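Local structure of short chain dehydrogenase/reductase (4IUY) at residues D[113-117]-D[131-136]; D[228-234]-D[266-272]. The protein probably catalyses NAD(P)(H)-dependent oxidation or reduction, as a Rossmann-fold short-chain dehydrogenase/reductase. All coordinates share one frame; numbering follows the deposited sequence.

Overall arrangement
Interaction 1 joins the loop after strand 108-111 to the helix 126-153 that follows it, and interaction 2 joins the end of helix 223-231 to the loop after strand 262-265, the last strand of the parallel sheet. They come one after the other along the chain, with centres about 25 Å apart and nearest atoms about 13 Å apart, so they do not touch. Both loops leave strands of the same seven-stranded Rossmann sheet: strand 108-111 is central, whereas strand 262-265 is an outermost strand of that sheet within the chain. Interaction 1 sets the loop after a central strand against helix 126-153 within one subunit, while interaction 2 lies farther out and is reached by two other subunits.

Interaction 1: D[113-117]-D[131-136]; sequences AGVSD and KIVDTN
The side-chain amide of N136 meets the backbone of V115 through both of its polar atoms. Its OD1 accepts from V115 N at 3.0 Å, on a lone pair in the carbonyl plane, and its ND2 donates to V115 O at 3.0 Å, with the acceptor only 11° out of the amide plane. Two bonds to one residue hold the amide flat and fix which end is oxygen, and G114 CA lies 3.1 Å from OD1. Beside this pair, with CG1 anti to the carbonyl carbon (chi1 -64°), V115 CG2 falls between the backbone N and the carbonyl carbon and rests 3.8 Å from T135 CB, the two side chains crossing at about a right angle. T135 OG1 turns back to K131 O, which also accepts from T135 N. The K131 chain bends at its last two torsions toward D117, and a water joins K131 NZ to D117 OD2, 5.1 Å apart. A113 and G114 end the NNAG signature after strand 108-111, and N136 probably corresponds to the asparagine that classical short-chain dehydrogenases carry on this helix. Helix 176-196 adjoins the contact: S181 OG is hydrogen-bonded to N136 ND2, Y178 touches S116 and N136, and P177 packs on I132 of helix 126-153.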
# COMPACT_ATOMS: atom_id res chain seq x y z
N ALA D 113 -9.59 -18.25 13.35
CA ALA D 113 -10.16 -17.76 14.60
C ALA D 113 -10.22 -16.24 14.54
O ALA D 113 -9.28 -15.60 14.06
CB ALA D 113 -9.36 -18.26 15.80
N GLY D 114 -11.33 -15.66 14.97
CA GLY D 114 -11.52 -14.22 14.87
C GLY D 114 -12.69 -13.73 15.71
O GLY D 114 -13.78 -14.29 15.62
N VAL D 115 -12.45 -12.74 16.57
CA VAL D 115 -13.53 -12.09 17.32
C VAL D 115 -13.50 -10.57 17.18
O VAL D 115 -12.48 -9.96 16.87
CB VAL D 115 -13.49 -12.41 18.84
CG1 VAL D 115 -13.73 -13.89 19.09
CG2 VAL D 115 -12.17 -11.94 19.47
N SER D 116 -14.65 -9.96 17.40
CA SER D 116 -14.71 -8.51 17.38
C SER D 116 -15.79 -8.03 18.34
O SER D 116 -16.29 -8.79 19.16
CB SER D 116 -14.97 -8.00 15.96
OG SER D 116 -14.77 -6.60 15.87
N ASP D 117 -16.14 -6.77 18.21
CA ASP D 117 -17.13 -6.13 19.05
C ASP D 117 -17.46 -4.84 18.30
O ASP D 117 -16.95 -4.60 17.22
CB ASP D 117 -16.56 -5.82 20.44
CG ASP D 117 -17.64 -5.72 21.51
OD1 ASP D 117 -18.83 -5.49 21.18
OD2 ASP D 117 -17.30 -5.84 22.70
N LYS D 131 -8.66 -9.54 24.52
CA LYS D 131 -9.45 -10.57 23.86
C LYS D 131 -9.32 -10.53 22.34
O LYS D 131 -9.04 -11.53 21.71
CB LYS D 131 -10.93 -10.45 24.24
CG LYS D 131 -11.79 -11.51 23.57
CD LYS D 131 -13.18 -11.57 24.15
CE LYS D 131 -13.91 -10.25 23.95
NZ LYS D 131 -14.34 -10.00 22.52
N ILE D 132 -9.53 -9.35 21.76
CA ILE D 132 -9.55 -9.17 20.31
C ILE D 132 -8.17 -9.35 19.67
O ILE D 132 -8.03 -10.05 18.67
CB ILE D 132 -10.16 -7.81 19.96
CG1 ILE D 132 -11.64 -7.83 20.32
CG2 ILE D 132 -9.95 -7.46 18.47
CD1 ILE D 132 -12.24 -6.46 20.40
N VAL D 133 -7.16 -8.72 20.26
CA VAL D 133 -5.82 -8.78 19.69
C VAL D 133 -5.14 -10.14 19.91
O VAL D 133 -4.51 -10.66 18.97
CB VAL D 133 -4.95 -7.60 20.20
CG1 VAL D 133 -3.57 -7.68 19.61
CG2 VAL D 133 -5.60 -6.25 19.80
N ASP D 134 -5.31 -10.74 21.10
CA ASP D 134 -4.73 -12.07 21.35
C ASP D 134 -5.33 -13.14 20.48
O ASP D 134 -4.61 -13.98 19.95
CB ASP D 134 -4.85 -12.48 22.82
CG ASP D 134 -4.00 -11.64 23.72
OD1 ASP D 134 -3.23 -10.80 23.19
OD2 ASP D 134 -4.09 -11.81 24.95
N THR D 135 -6.65 -13.10 20.32
CA THR D 135 -7.36 -14.02 19.46
C THR D 135 -7.05 -13.78 17.97
O THR D 135 -6.83 -14.74 17.22
CB THR D 135 -8.88 -13.92 19.66
OG1 THR D 135 -9.22 -14.40 20.96
CG2 THR D 135 -9.62 -14.74 18.59
N ASN D 136 -7.02 -12.52 17.54
CA ASN D 136 -6.88 -12.23 16.11
C ASN D 136 -5.46 -12.24 15.59
O ASN D 136 -5.25 -12.48 14.40
CB ASN D 136 -7.53 -10.89 15.74
CG ASN D 136 -9.05 -10.90 15.88
OD1 ASN D 136 -9.67 -11.94 15.81
ND2 ASN D 136 -9.64 -9.74 16.08
O HOH W 1 -7.35 -13.33 12.78
O HOH W 2 -14.82 -7.08 23.34

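Interaction 2: D[228-234]-D[266-272]; sequences LLKKIPT and DGGHSAA
I232 lies squarely over one face of the H269 imidazole, its CG1 3.6 Å from the ring centroid and 9° off the ring normal, a CH-pi contact. L228, one helical turn earlier, comes to the ring edge instead: its CD1 lies 3.9 Å from H269 NE2, and its side chain crosses that of H269 at about a right angle. The imidazole reaches this place because its CG is anti to the backbone N (chi1 -163°), which swings the ring out from the turn to the helix end. Next along the chain, P233 presses its ring against peptide groups, with CD 3.3 Å from G267 O and CG 3.3 Å from G268 O. D266 to H269 form a type I' beta turn just after strand 262-265, the last of the Rossmann sheet; G267 and G268, both with positive phi, form its middle; G268 lets P233 CG come close, and G267 does the same for T234 OG1. D266 holds the turn from within: OD1 takes G268 N in an Asx turn, while OD2 accepts both S270 N and S270 OG, the hydroxyl arriving on the syn lone pair. The same G267 O accepts a weak hydrogen bond from T234 N at 3.3 Å. A272 CB sits against K231 O at 3.5 Å. G267 also makes backbone hydrogen bonds to the second subunit, whose A197 packs on P233, and A271 O is hydrogen-bonded to T171 OG1 of the third subunit.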
# COMPACT_ATOMS: atom_id res chain seq x y z
N LEU D 228 -24.60 0.55 2.79
CA LEU D 228 -23.32 -0.10 2.55
C LEU D 228 -23.39 -0.94 1.27
O LEU D 228 -22.46 -0.90 0.45
CB LEU D 228 -22.91 -0.96 3.75
CG LEU D 228 -21.46 -1.45 3.83
CD1 LEU D 228 -20.56 -0.30 4.22
CD2 LEU D 228 -21.29 -2.59 4.82
N LEU D 229 -24.47 -1.72 1.10
CA LEU D 229 -24.62 -2.51 -0.13
C LEU D 229 -24.48 -1.68 -1.39
O LEU D 229 -23.79 -2.09 -2.31
CB LEU D 229 -25.96 -3.23 -0.19
CG LEU D 229 -26.00 -4.73 0.03
CD1 LEU D 229 -27.37 -5.30 -0.42
CD2 LEU D 229 -24.83 -5.45 -0.65
N LYS D 230 -25.09 -0.50 -1.45
CA LYS D 230 -24.97 0.28 -2.69
C LYS D 230 -23.58 0.86 -2.91
O LYS D 230 -23.24 1.22 -4.03
CB LYS D 230 -26.02 1.40 -2.79
CG LYS D 230 -27.38 0.98 -3.28
CD LYS D 230 -28.13 2.20 -3.82
CE LYS D 230 -29.44 1.82 -4.51
NZ LYS D 230 -30.19 3.02 -5.04
N LYS D 231 -22.75 0.88 -1.87
CA LYS D 231 -21.39 1.40 -2.02
C LYS D 231 -20.51 0.31 -2.63
O LYS D 231 -19.59 0.61 -3.37
CB LYS D 231 -20.79 1.83 -0.67
CG LYS D 231 -21.59 2.83 0.19
CD LYS D 231 -21.61 4.28 -0.32
CE LYS D 231 -22.25 5.19 0.75
NZ LYS D 231 -22.52 6.60 0.32
N ILE D 232 -20.82 -0.95 -2.31
CA ILE D 232 -20.04 -2.07 -2.83
C ILE D 232 -20.27 -2.25 -4.34
O ILE D 232 -21.41 -2.39 -4.77
CB ILE D 232 -20.41 -3.39 -2.10
CG1 ILE D 232 -20.15 -3.27 -0.60
CG2 ILE D 232 -19.61 -4.56 -2.66
CD1 ILE D 232 -20.65 -4.46 0.21
N PRO D 233 -19.18 -2.27 -5.13
CA PRO D 233 -19.31 -2.29 -6.60
C PRO D 233 -20.21 -3.39 -7.13
O PRO D 233 -21.06 -3.10 -7.97
CB PRO D 233 -17.86 -2.50 -7.08
CG PRO D 233 -17.03 -1.89 -6.01
CD PRO D 233 -17.77 -2.24 -4.71
N THR D 234 -20.07 -4.62 -6.66
CA THR D 234 -20.99 -5.67 -7.10
C THR D 234 -22.34 -5.61 -6.42
O THR D 234 -23.24 -6.38 -6.75
CB THR D 234 -20.46 -7.06 -6.79
OG1 THR D 234 -20.33 -7.18 -5.38
CG2 THR D 234 -19.13 -7.30 -7.46
N ASP D 266 -13.87 -9.36 -1.95
CA ASP D 266 -14.78 -8.35 -1.43
C ASP D 266 -15.68 -7.70 -2.49
O ASP D 266 -16.35 -6.71 -2.19
CB ASP D 266 -13.97 -7.27 -0.68
CG ASP D 266 -13.09 -6.41 -1.62
OD1 ASP D 266 -12.93 -6.75 -2.82
OD2 ASP D 266 -12.55 -5.38 -1.15
N GLY D 267 -15.72 -8.24 -3.71
CA GLY D 267 -16.54 -7.65 -4.76
C GLY D 267 -16.21 -6.17 -5.01
O GLY D 267 -17.07 -5.39 -5.43
N GLY D 268 -14.96 -5.80 -4.74
CA GLY D 268 -14.46 -4.46 -5.00
C GLY D 268 -14.70 -3.46 -3.89
O GLY D 268 -14.37 -2.27 -4.06
N HIS D 269 -15.20 -3.94 -2.75
CA HIS D 269 -15.53 -3.06 -1.64
C HIS D 269 -14.37 -2.11 -1.24
O HIS D 269 -14.57 -0.89 -1.07
CB HIS D 269 -15.98 -3.88 -0.42
CG HIS D 269 -16.70 -3.07 0.61
ND1 HIS D 269 -17.17 -3.61 1.79
CD2 HIS D 269 -17.07 -1.76 0.62
CE1 HIS D 269 -17.76 -2.66 2.50
NE2 HIS D 269 -17.73 -1.54 1.80
N SER D 270 -13.17 -2.66 -1.11
CA SER D 270 -12.02 -1.87 -0.66
C SER D 270 -11.54 -0.86 -1.72
O SER D 270 -10.77 0.04 -1.41
CB SER D 270 -10.86 -2.79 -0.28
OG SER D 270 -10.46 -3.51 -1.44
N ALA D 271 -11.99 -1.03 -2.97
CA ALA D 271 -11.66 -0.14 -4.07
C ALA D 271 -12.75 0.89 -4.29
O ALA D 271 -12.61 1.75 -5.14
CB ALA D 271 -11.43 -0.92 -5.33
N ALA D 272 -13.84 0.76 -3.55
CA ALA D 272 -15.02 1.59 -3.79
C ALA D 272 -14.70 3.07 -3.65
O ALA D 272 -13.79 3.44 -2.90
CB ALA D 272 -16.14 1.17 -2.86